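Local coordinates for lipid II:glycine glycyltransferase (Staphylococcus aureus, PDB 6SNR), which probably catalyses transfer of the first glycine of the pentaglycine bridge from glycyl-tRNA to the lysine side chain of lipid II, at residues Leu69-Arg74 / Asp140-Arg145; Asp157-Ser162 / Met336-Met341; Ser184-Leu189 / Tyr212-Tyr217; Leu233-Asn238 / Glu292-Glu297. All coordinates share one frame; numbering follows the deposited sequence.

The four contacts sample three parts of a FemABX fold: two parts built on mixed sheets, and a helical arm. Contact 1 lies at strand 68-78 of the first mixed sheet, against the loop that runs on into strand 146-151 of the second. Contacts 2, 3 and 4 all border that second sheet, their centres about 25 to 28 Å apart, whereas contacts 1 and 4 are about 47 Å apart between centres. Contact 1 is complete before the others begin; contacts 3 and 4 then follow one another within the span between the two segments of contact 2. The hairpin closed at its base by contact 4 leaves and rejoins the second sheet, and helix 332-347 follows two strands later to meet helix 156-162.

Contact 1 of 4, residues Leu69-Arg74 / Asp140-Arg145; sequences LCYISR and DYIQPR
This is a mixed apolar and polar contact between a strand and a loop, made by Tyr-71 on strand 68-78 and Arg-74 in the irregular part that interrupts it with Ile-142, Gln-143 and Pro-144 of the irregular stretch leading to strand 146-151. Ile-142 and Tyr-71 approach from opposite directions, and the CD1 methyl of Ile-142 sits over the middle of the ring as a CH-pi contact, 3.8 Å from the centroid of Tyr-71. The other face of the ring is covered near its rim by CB of Ser-73. At the hydroxyl end the interaction turns polar: Gln-143 NE2 donates to Tyr-71 OH over 3.0 Å, with amide and ring nearly coplanar (9°). That phenol oxygen is also hydrogen-bonded to Asp-108, so two partners fix the end of the ring. Arg-74 reaches the loop through a chain bent at chi2 (-80°), which lays one guanidinium face, near its rim, on CB of Gln-143. In the guanidinium plane, NH2 of Arg-74 donates to Pro-144 O at 2.9 Å, while one water links Arg-74 NH1 to the same carbonyl. A second water donates to Gln-143 OE1 and holds Arg-74 NH2 weakly. Strand 68-78 lies between strands 50-61 and 102-107, and Lys-106 of the latter touches both Tyr-71 and Ile-142, placing the loop against this sheet just before the chain enters the other one.

Contact 2 of 4, residues Asp157-Ser162 / Met336-Met341; sequences DELLNS and MQYTMM
The carbonyl oxygen of Leu-159, whose side chain packs against Tyr-338 and Met-341, is gripped by two donors from one residue: Ser-162 OG at 2.6 Å and Ser-162 N. The hydroxyl meets Leu-159 O in the carbonyl plane, on a lone pair, near the end of helix 156-162. That bonding is internal to the helix; what crosses to helix 332-347 is apolar. CD2 of Leu-159 meets two side chains about one turn apart on helix 332-347, 3.9 Å from Tyr-338 CE1 and just as close to Met-341 CB. Its other methyl, CD1, comes to 4.1 Å from Met-341 SD. Leu-159 and Tyr-338 run alongside each other, pointing opposite ways; the tyrosine carries CG anti to its own N (chi1 -178°), which extends the ring toward the first helix although its CB does not point there. CB of Leu-160 then meets the same ring obliquely, 4.1 Å from Tyr-338 CE1. The N-to-C directions of the short segments differ by 137° with axes 11.4 Å apart, so long side chains span the interface. Met-341 also touches Tyr-352 and Phe-354 of strand 351-356, so helix 332-347 lies between the second sheet and helix 156-162. Since no hydrogen bond joins the two segments and Tyr-338 OH is bonded to Asp-156 O, just before the first of them, the contact holds chiefly by hydrophobic packing, with the phenol's polar end satisfied at its margin.

Contact 3 of 4, residues Ser184-Leu189 / Tyr212-Tyr217; sequences SDREGL and YFENIY
Phe-213, Glu-214 and Tyr-217, spaced along one side of helix 210-220, pack on a strand-to-helix connection that carries an Asx motif: Asp-185 OD1 accepts from Gly-188 N at 3.0 Å, in the connection between strand 180-183 and helix 189-202. Phe-213 comes first, and only its base takes part, with CB 4.3 Å from Leu-189 CD2; its ring leads away to edge-to-face contacts with Phe-192 and Tyr-320. At Glu-214 the contact divides. The aliphatic CG rests 3.7 Å from Leu-189 CD1, while the carboxylate lies stacked on the guanidinium of Arg-186, the two planes 13° apart. Glu-214 OE2 is 3.5 Å from Arg-186 NH2, a salt bridge of charges alone, since the oxygen stands over the guanidinium face and no N-H points at it. Arg-186 has a second charged partner in Asp-218, which is bound through NE. A water donating to both Glu-214 OE2 and Arg-186 O adds a further link. One turn of helix later, Tyr-217 sends its ring across the connection, CG anti to N (chi1 -175°), with CB beside Leu-189 CD1 and CE2 3.9 Å from Arg-186 CB. Leu-308 of the underlying sheet touches Leu-189, Phe-213 and Tyr-217. At the end of the ring, a water lying in its plane accepts from Tyr-217 OH at 2.7 Å and donates to Ser-184 O.

Contact 4 of 4, residues Leu233-Asn238 / Glu292-Glu297; sequences LDPKEN and EALEKE
Pro-235 and Leu-294 meet at about a right angle, the proline ring set across the leucine branch with Pro-235 CG 3.8 Å from Leu-294 CG. Leu-233 crosses Leu-294 more slantwise, and there a methyl meets a methyl: the two CD2 atoms of Leu-233 and Leu-294 are 3.8 Å apart. Phe-327 touches both leucines from a neighbouring loop and extends this apolar cluster. The proline also lies against the base of Glu-295, with Pro-235 CB 3.7 Å from Glu-295 CB, where the two segments also come nearest, 5.3 Å between CA of Pro-235 and CA of Glu-295. Beyond that point Glu-295 and Lys-236 cross almost perpendicularly. The lysine chain runs outward and turns at its last torsion (chi4 56°), bringing NZ back toward the glutamate carboxylate; a salt bridge is modelled there, but the position of Glu-295 OE2 is doubtful, so its exact geometry deserves little weight. Lys-236 NZ also makes a weak hydrogen bond to Pro-299 O. Asp-234 caps the start of the first helix, its OD2 accepting from Glu-237 N at 3.1 Å. Helix 235-262 leaves strand 226-233 here and helix 267-297 comes back toward strand 302-312, so the contact closes the base of a long helical hairpin, a coiled-coil arm like that of staphylococcal FemA.

Contact 1 of 4, residues Leu69-Arg74 / Asp140-Arg145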
# COMPACT_ATOMS: atom_id res chain seq x y z
N LEU A 69 15.92 -23.20 2.65
CA LEU A 69 15.81 -22.31 1.51
C LEU A 69 16.51 -20.98 1.83
O LEU A 69 16.33 -20.49 2.93
CB LEU A 69 14.35 -21.99 1.16
CG LEU A 69 14.14 -20.98 -0.03
CD1 LEU A 69 14.73 -21.42 -1.36
CD2 LEU A 69 12.66 -20.59 -0.19
N CYS A 70 17.32 -20.49 0.90
CA CYS A 70 17.84 -19.11 0.91
C CYS A 70 16.96 -18.26 0.03
O CYS A 70 16.95 -18.40 -1.20
CB CYS A 70 19.29 -19.05 0.41
SG CYS A 70 20.00 -17.39 0.39
N TYR A 71 16.20 -17.33 0.63
CA TYR A 71 15.30 -16.50 -0.15
C TYR A 71 15.69 -15.03 -0.01
O TYR A 71 15.66 -14.49 1.12
CB TYR A 71 13.87 -16.74 0.29
CG TYR A 71 12.80 -15.92 -0.42
CD1 TYR A 71 12.92 -15.54 -1.75
CD2 TYR A 71 11.70 -15.46 0.31
CE1 TYR A 71 11.96 -14.73 -2.37
CE2 TYR A 71 10.72 -14.66 -0.30
CZ TYR A 71 10.85 -14.33 -1.64
OH TYR A 71 9.89 -13.50 -2.22
N ILE A 72 16.08 -14.44 -1.11
CA ILE A 72 16.50 -13.03 -1.21
C ILE A 72 15.29 -12.27 -1.72
O ILE A 72 15.18 -11.99 -2.92
CB ILE A 72 17.74 -12.80 -2.08
CG1 ILE A 72 18.88 -13.76 -1.66
CG2 ILE A 72 18.20 -11.34 -2.04
CD1 ILE A 72 20.20 -13.59 -2.37
N SER A 73 14.38 -11.95 -0.80
CA SER A 73 13.01 -11.45 -1.20
C SER A 73 13.09 -10.02 -1.72
O SER A 73 13.46 -9.06 -1.00
CB SER A 73 12.04 -11.53 0.00
OG SER A 73 12.53 -10.86 1.19
N ARG A 74 12.77 -9.85 -3.02
CA ARG A 74 12.94 -8.59 -3.75
C ARG A 74 14.39 -8.05 -3.80
O ARG A 74 14.62 -6.88 -4.03
CB ARG A 74 11.95 -7.53 -3.24
CG ARG A 74 10.48 -7.89 -3.53
CD ARG A 74 10.17 -7.55 -4.93
NE ARG A 74 8.74 -7.72 -5.27
CZ ARG A 74 8.26 -8.50 -6.23
NH1 ARG A 74 9.06 -9.27 -6.96
NH2 ARG A 74 6.92 -8.45 -6.45
N ASP A 140 3.01 -20.40 -8.67
CA ASP A 140 4.34 -20.94 -9.01
C ASP A 140 5.50 -20.08 -8.50
O ASP A 140 6.69 -20.47 -8.57
CB ASP A 140 4.47 -21.15 -10.53
CG ASP A 140 3.71 -22.34 -11.01
OD1 ASP A 140 2.84 -22.83 -10.26
OD2 ASP A 140 4.02 -22.78 -12.15
N TYR A 141 5.18 -18.90 -8.01
CA TYR A 141 6.19 -18.09 -7.37
C TYR A 141 5.63 -17.39 -6.14
O TYR A 141 4.45 -17.27 -5.96
CB TYR A 141 6.82 -17.13 -8.37
CG TYR A 141 6.01 -16.73 -9.61
CD1 TYR A 141 5.01 -15.82 -9.51
CD2 TYR A 141 6.36 -17.19 -10.89
CE1 TYR A 141 4.32 -15.37 -10.61
CE2 TYR A 141 5.66 -16.76 -12.03
CZ TYR A 141 4.63 -15.87 -11.86
OH TYR A 141 3.97 -15.39 -12.96
N ILE A 142 6.55 -16.92 -5.27
CA ILE A 142 6.18 -16.41 -3.97
C ILE A 142 5.48 -15.03 -4.01
O ILE A 142 4.45 -14.84 -3.36
CB ILE A 142 7.41 -16.35 -3.04
CG1 ILE A 142 8.00 -17.75 -2.89
CG2 ILE A 142 7.04 -15.76 -1.69
CD1 ILE A 142 9.29 -17.77 -2.05
N GLN A 143 6.07 -14.10 -4.71
CA GLN A 143 5.52 -12.75 -4.79
C GLN A 143 4.67 -12.61 -6.05
O GLN A 143 4.86 -13.32 -7.02
CB GLN A 143 6.61 -11.69 -4.84
CG GLN A 143 7.56 -11.69 -3.62
CD GLN A 143 6.90 -11.43 -2.31
OE1 GLN A 143 5.91 -10.68 -2.22
NE2 GLN A 143 7.42 -12.07 -1.24
N PRO A 144 3.77 -11.62 -6.02
CA PRO A 144 3.13 -11.29 -7.32
C PRO A 144 4.16 -10.82 -8.34
O PRO A 144 5.12 -10.08 -8.05
CB PRO A 144 2.20 -10.14 -6.96
CG PRO A 144 2.02 -10.14 -5.47
CD PRO A 144 3.30 -10.77 -4.93
N ARG A 145 3.99 -11.27 -9.59
CA ARG A 145 4.83 -10.85 -10.70
C ARG A 145 4.26 -9.63 -11.40
O ARG A 145 4.91 -9.06 -12.25
CB ARG A 145 5.02 -12.02 -11.71
CG ARG A 145 6.12 -11.73 -12.70
CD ARG A 145 6.46 -12.90 -13.63
NE ARG A 145 5.39 -13.15 -14.61
CZ ARG A 145 5.25 -12.45 -15.73
NH1 ARG A 145 6.05 -11.44 -16.02
NH2 ARG A 145 4.23 -12.73 -16.55
O HOH W 1 8.09 -10.64 -9.26
O HOH W 2 6.08 -8.05 -3.41

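Contact 2 of 4, residues Asp157-Ser162 / Met336-Met341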
# COMPACT_ATOMS: atom_id res chain seq x y z
N ASP A 157 -4.67 18.14 -7.82
CA ASP A 157 -5.55 18.08 -8.99
C ASP A 157 -5.08 17.09 -10.03
O ASP A 157 -5.85 16.33 -10.54
CB ASP A 157 -5.69 19.49 -9.65
CG ASP A 157 -6.92 19.61 -10.55
OD1 ASP A 157 -8.05 19.53 -10.00
OD2 ASP A 157 -6.77 19.75 -11.79
N GLU A 158 -3.78 17.06 -10.35
CA GLU A 158 -3.25 16.11 -11.31
C GLU A 158 -3.46 14.65 -10.84
O GLU A 158 -3.72 13.77 -11.63
CB GLU A 158 -1.75 16.30 -11.50
CG GLU A 158 -1.26 17.60 -12.15
CD GLU A 158 0.28 17.66 -12.15
OE1 GLU A 158 0.87 17.54 -13.26
OE2 GLU A 158 0.93 17.76 -11.06
N LEU A 159 -3.30 14.46 -9.54
CA LEU A 159 -3.45 13.11 -8.95
C LEU A 159 -4.89 12.62 -9.10
O LEU A 159 -5.15 11.54 -9.65
CB LEU A 159 -3.02 13.13 -7.50
CG LEU A 159 -3.14 11.81 -6.72
CD1 LEU A 159 -2.35 10.68 -7.39
CD2 LEU A 159 -2.70 12.03 -5.28
N LEU A 160 -5.82 13.47 -8.65
CA LEU A 160 -7.25 13.19 -8.81
C LEU A 160 -7.62 12.96 -10.29
O LEU A 160 -8.33 12.05 -10.62
CB LEU A 160 -8.08 14.32 -8.16
CG LEU A 160 -9.60 14.11 -8.19
CD1 LEU A 160 -10.06 12.85 -7.52
CD2 LEU A 160 -10.24 15.32 -7.55
N ASN A 161 -7.12 13.83 -11.18
CA ASN A 161 -7.36 13.70 -12.64
C ASN A 161 -6.93 12.36 -13.25
O ASN A 161 -7.52 11.87 -14.24
CB ASN A 161 -6.67 14.87 -13.39
CG ASN A 161 -7.31 16.24 -13.12
OD1 ASN A 161 -8.46 16.34 -12.68
ND2 ASN A 161 -6.53 17.30 -13.34
N SER A 162 -5.91 11.71 -12.62
CA SER A 162 -5.40 10.43 -13.10
C SER A 162 -6.33 9.25 -12.84
O SER A 162 -6.23 8.24 -13.50
CB SER A 162 -3.99 10.15 -12.48
OG SER A 162 -4.07 9.74 -11.13
N MET A 336 -10.05 7.64 2.31
CA MET A 336 -8.81 7.00 2.81
C MET A 336 -7.71 6.88 1.76
O MET A 336 -6.56 7.36 1.99
CB MET A 336 -9.11 5.61 3.38
CG MET A 336 -8.06 5.15 4.39
SD MET A 336 -8.59 3.59 5.13
CE MET A 336 -8.72 2.45 3.81
N GLN A 337 -8.06 6.35 0.60
CA GLN A 337 -7.06 6.15 -0.49
C GLN A 337 -6.42 7.45 -0.92
O GLN A 337 -5.19 7.57 -1.00
CB GLN A 337 -7.62 5.45 -1.71
CG GLN A 337 -7.92 3.98 -1.50
CD GLN A 337 -6.66 3.15 -1.24
OE1 GLN A 337 -5.54 3.57 -1.57
NE2 GLN A 337 -6.86 1.95 -0.69
N TYR A 338 -7.23 8.45 -1.23
CA TYR A 338 -6.69 9.70 -1.73
C TYR A 338 -5.83 10.40 -0.67
O TYR A 338 -4.78 10.95 -0.99
CB TYR A 338 -7.89 10.59 -2.19
CG TYR A 338 -7.51 11.93 -2.80
CD1 TYR A 338 -6.70 12.00 -3.93
CD2 TYR A 338 -8.03 13.13 -2.31
CE1 TYR A 338 -6.38 13.21 -4.55
CE2 TYR A 338 -7.73 14.35 -2.93
CZ TYR A 338 -6.90 14.38 -4.04
OH TYR A 338 -6.57 15.57 -4.67
N THR A 339 -6.29 10.39 0.59
CA THR A 339 -5.53 10.96 1.72
C THR A 339 -4.15 10.27 1.85
O THR A 339 -3.14 10.96 2.05
CB THR A 339 -6.32 10.87 3.03
OG1 THR A 339 -7.56 11.60 2.86
CG2 THR A 339 -5.55 11.51 4.10
N MET A 340 -4.14 8.95 1.71
CA MET A 340 -2.90 8.17 1.90
C MET A 340 -1.92 8.44 0.77
O MET A 340 -0.71 8.54 1.01
CB MET A 340 -3.17 6.65 2.05
CG MET A 340 -3.80 6.31 3.40
SD MET A 340 -3.95 4.55 3.71
CE MET A 340 -4.95 4.05 2.35
N MET A 341 -2.43 8.62 -0.44
CA MET A 341 -1.57 8.95 -1.56
C MET A 341 -0.93 10.29 -1.32
O MET A 341 0.27 10.47 -1.55
CB MET A 341 -2.33 8.95 -2.86
CG MET A 341 -2.74 7.57 -3.35
SD MET A 341 -3.77 7.78 -4.83
CE MET A 341 -4.20 6.08 -5.20

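Contact 3 of 4, residues Ser184-Leu189 / Tyr212-Tyr217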
# COMPACT_ATOMS: atom_id res chain seq x y z
N SER A 184 -3.10 7.18 12.64
CA SER A 184 -3.28 6.62 13.97
C SER A 184 -1.94 6.16 14.58
O SER A 184 -0.86 6.59 14.11
CB SER A 184 -4.31 5.49 13.93
OG SER A 184 -4.74 5.05 15.22
N ASP A 185 -2.05 5.33 15.62
CA ASP A 185 -0.92 4.78 16.37
C ASP A 185 -1.10 3.29 16.66
O ASP A 185 -2.04 2.61 16.22
CB ASP A 185 -0.74 5.56 17.69
CG ASP A 185 -1.98 5.49 18.59
OD1 ASP A 185 -2.81 4.60 18.40
OD2 ASP A 185 -2.11 6.36 19.47
N ARG A 186 -0.17 2.73 17.42
CA ARG A 186 -0.28 1.32 17.71
C ARG A 186 -1.60 0.90 18.35
O ARG A 186 -2.14 -0.16 18.03
CB ARG A 186 0.89 0.89 18.61
CG ARG A 186 1.01 -0.61 18.76
CD ARG A 186 2.15 -0.95 19.73
NE ARG A 186 2.54 -2.34 19.64
CZ ARG A 186 2.16 -3.34 20.45
NH1 ARG A 186 2.62 -4.56 20.24
NH2 ARG A 186 1.29 -3.14 21.44
N GLU A 187 -2.12 1.72 19.26
CA GLU A 187 -3.40 1.44 19.91
C GLU A 187 -4.54 1.36 18.87
O GLU A 187 -5.49 0.60 19.06
CB GLU A 187 -3.73 2.47 21.00
CG GLU A 187 -4.83 2.01 21.94
CD GLU A 187 -4.39 0.86 22.84
OE1 GLU A 187 -3.41 1.03 23.60
OE2 GLU A 187 -5.02 -0.23 22.77
N GLY A 188 -4.39 2.09 17.77
CA GLY A 188 -5.34 2.02 16.63
C GLY A 188 -5.47 0.66 15.98
O GLY A 188 -6.47 0.35 15.26
N LEU A 189 -4.49 -0.23 16.20
CA LEU A 189 -4.54 -1.53 15.56
C LEU A 189 -5.69 -2.41 16.07
O LEU A 189 -6.05 -3.37 15.41
CB LEU A 189 -3.20 -2.31 15.68
CG LEU A 189 -2.06 -1.65 14.88
CD1 LEU A 189 -0.69 -2.18 15.33
CD2 LEU A 189 -2.22 -1.76 13.37
N TYR A 212 -0.54 -10.24 14.53
CA TYR A 212 0.02 -10.31 13.19
C TYR A 212 0.31 -8.90 12.64
O TYR A 212 1.38 -8.62 12.07
CB TYR A 212 -0.90 -11.09 12.24
CG TYR A 212 -0.43 -11.05 10.80
CD1 TYR A 212 -0.83 -10.01 9.93
CD2 TYR A 212 0.42 -12.02 10.30
CE1 TYR A 212 -0.38 -9.97 8.63
CE2 TYR A 212 0.88 -11.97 9.00
CZ TYR A 212 0.47 -10.95 8.16
OH TYR A 212 0.91 -10.93 6.86
N PHE A 213 -0.62 -7.98 12.85
CA PHE A 213 -0.42 -6.60 12.42
C PHE A 213 0.56 -5.84 13.33
O PHE A 213 1.33 -5.00 12.87
CB PHE A 213 -1.79 -5.91 12.26
CG PHE A 213 -2.66 -6.57 11.25
CD1 PHE A 213 -2.30 -6.56 9.91
CD2 PHE A 213 -3.83 -7.22 11.61
CE1 PHE A 213 -3.07 -7.20 8.97
CE2 PHE A 213 -4.61 -7.85 10.66
CZ PHE A 213 -4.23 -7.85 9.34
N GLU A 214 0.53 -6.12 14.63
CA GLU A 214 1.46 -5.51 15.54
C GLU A 214 2.93 -5.87 15.17
O GLU A 214 3.78 -5.03 15.26
CB GLU A 214 1.12 -5.94 16.98
CG GLU A 214 -0.02 -5.11 17.57
CD GLU A 214 -0.51 -5.63 18.91
OE1 GLU A 214 -0.29 -6.82 19.22
OE2 GLU A 214 -1.17 -4.84 19.62
N ASN A 215 3.14 -7.08 14.72
CA ASN A 215 4.48 -7.58 14.36
C ASN A 215 5.06 -6.76 13.20
O ASN A 215 6.19 -6.29 13.25
CB ASN A 215 4.36 -9.02 13.94
CG ASN A 215 5.69 -9.63 13.55
OD1 ASN A 215 6.61 -9.65 14.36
ND2 ASN A 215 5.77 -10.16 12.33
N ILE A 216 4.23 -6.52 12.21
CA ILE A 216 4.67 -5.65 11.11
C ILE A 216 4.83 -4.18 11.54
O ILE A 216 5.85 -3.48 11.31
CB ILE A 216 3.75 -5.85 9.87
CG1 ILE A 216 2.28 -5.60 10.17
CG2 ILE A 216 3.84 -7.26 9.33
CD1 ILE A 216 1.36 -6.00 9.03
N TYR A 217 3.82 -3.65 12.21
CA TYR A 217 3.87 -2.26 12.57
C TYR A 217 5.03 -1.85 13.48
O TYR A 217 5.70 -0.82 13.24
CB TYR A 217 2.50 -1.88 13.17
CG TYR A 217 2.31 -0.42 13.49
CD1 TYR A 217 1.79 0.47 12.54
CD2 TYR A 217 2.59 0.08 14.74
CE1 TYR A 217 1.61 1.82 12.84
CE2 TYR A 217 2.40 1.42 15.06
CZ TYR A 217 1.89 2.30 14.11
OH TYR A 217 1.68 3.64 14.41
O HOH W 3 0.67 5.13 12.35
O HOH W 4 -2.59 -2.57 19.80

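Contact 4 of 4, residues Leu233-Asn238 / Glu292-Glu297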
# COMPACT_ATOMS: atom_id res chain seq x y z
N LEU A 233 -16.29 8.77 11.38
CA LEU A 233 -17.47 9.61 11.21
C LEU A 233 -17.75 10.12 12.62
O LEU A 233 -18.02 9.31 13.51
CB LEU A 233 -18.64 8.78 10.71
CG LEU A 233 -20.01 9.50 10.75
CD1 LEU A 233 -19.94 10.82 9.99
CD2 LEU A 233 -21.09 8.60 10.17
N ASP A 234 -17.62 11.42 12.83
CA ASP A 234 -17.78 12.00 14.17
C ASP A 234 -19.01 12.90 14.18
O ASP A 234 -18.99 13.97 13.58
CB ASP A 234 -16.59 12.84 14.59
CG ASP A 234 -16.65 13.19 16.06
OD1 ASP A 234 -16.49 12.27 16.89
OD2 ASP A 234 -16.91 14.36 16.40
N PRO A 235 -20.05 12.47 14.90
CA PRO A 235 -21.29 13.28 14.92
C PRO A 235 -21.13 14.69 15.44
O PRO A 235 -21.73 15.60 14.89
CB PRO A 235 -22.19 12.50 15.87
CG PRO A 235 -21.72 11.10 15.79
CD PRO A 235 -20.24 11.16 15.52
N LYS A 236 -20.37 14.90 16.51
CA LYS A 236 -20.19 16.27 17.04
C LYS A 236 -19.57 17.22 16.04
O LYS A 236 -20.01 18.37 15.90
CB LYS A 236 -19.30 16.28 18.28
CG LYS A 236 -19.99 15.90 19.56
CD LYS A 236 -19.11 16.19 20.76
CE LYS A 236 -19.67 15.58 22.04
NZ LYS A 236 -19.91 14.10 21.93
N GLU A 237 -18.53 16.76 15.35
CA GLU A 237 -17.89 17.60 14.38
C GLU A 237 -18.88 17.98 13.28
O GLU A 237 -18.93 19.14 12.85
CB GLU A 237 -16.68 16.91 13.74
CG GLU A 237 -15.46 16.72 14.64
CD GLU A 237 -14.22 16.32 13.85
OE1 GLU A 237 -14.37 15.71 12.77
OE2 GLU A 237 -13.10 16.63 14.28
N ASN A 238 -19.67 17.01 12.85
CA ASN A 238 -20.58 17.23 11.72
C ASN A 238 -21.73 18.13 12.10
O ASN A 238 -22.14 18.96 11.28
CB ASN A 238 -21.09 15.93 11.16
CG ASN A 238 -20.01 15.13 10.47
OD1 ASN A 238 -18.81 15.35 10.69
ND2 ASN A 238 -20.42 14.24 9.60
N GLU A 292 -27.58 13.81 16.01
CA GLU A 292 -27.77 13.68 17.43
C GLU A 292 -28.09 12.28 17.89
O GLU A 292 -27.57 11.89 18.96
CB GLU A 292 -28.91 14.61 17.92
CG GLU A 292 -28.49 16.05 17.99
CD GLU A 292 -29.65 17.04 18.13
OE1 GLU A 292 -30.82 16.61 18.13
OE2 GLU A 292 -29.38 18.25 18.24
N ALA A 293 -28.91 11.55 17.12
CA ALA A 293 -29.27 10.16 17.36
C ALA A 293 -28.00 9.33 17.29
O ALA A 293 -27.71 8.53 18.17
CB ALA A 293 -30.29 9.66 16.33
N LEU A 294 -27.21 9.60 16.27
CA LEU A 294 -25.92 8.89 16.13
C LEU A 294 -24.96 9.20 17.25
O LEU A 294 -24.24 8.32 17.73
CB LEU A 294 -25.28 9.21 14.79
CG LEU A 294 -24.03 8.41 14.47
CD1 LEU A 294 -24.34 6.93 14.37
CD2 LEU A 294 -23.42 8.95 13.18
N GLU A 295 -24.91 10.45 17.68
CA GLU A 295 -24.06 10.83 18.77
C GLU A 295 -24.42 10.05 20.04
O GLU A 295 -23.53 9.68 20.80
CB GLU A 295 -24.14 12.32 19.00
CG GLU A 295 -23.07 12.85 19.94
CD GLU A 295 -23.24 14.34 20.20
OE1 GLU A 295 -24.31 14.92 19.88
OE2 GLU A 295 -22.30 14.92 20.77
N LYS A 296 -25.72 9.80 20.27
CA LYS A 296 -26.15 9.05 21.46
C LYS A 296 -25.61 7.61 21.45
O LYS A 296 -25.20 7.08 22.49
CB LYS A 296 -27.69 9.04 21.58
N GLU A 297 -25.63 6.99 20.28
CA GLU A 297 -25.03 5.67 20.06
C GLU A 297 -23.51 5.72 20.15
O GLU A 297 -22.89 4.94 20.88
CB GLU A 297 -25.44 5.11 18.70
CG GLU A 297 -26.78 4.38 18.69
CD GLU A 297 -26.71 3.06 19.44
OE1 GLU A 297 -25.95 2.16 19.01
OE2 GLU A 297 -27.41 2.93 20.46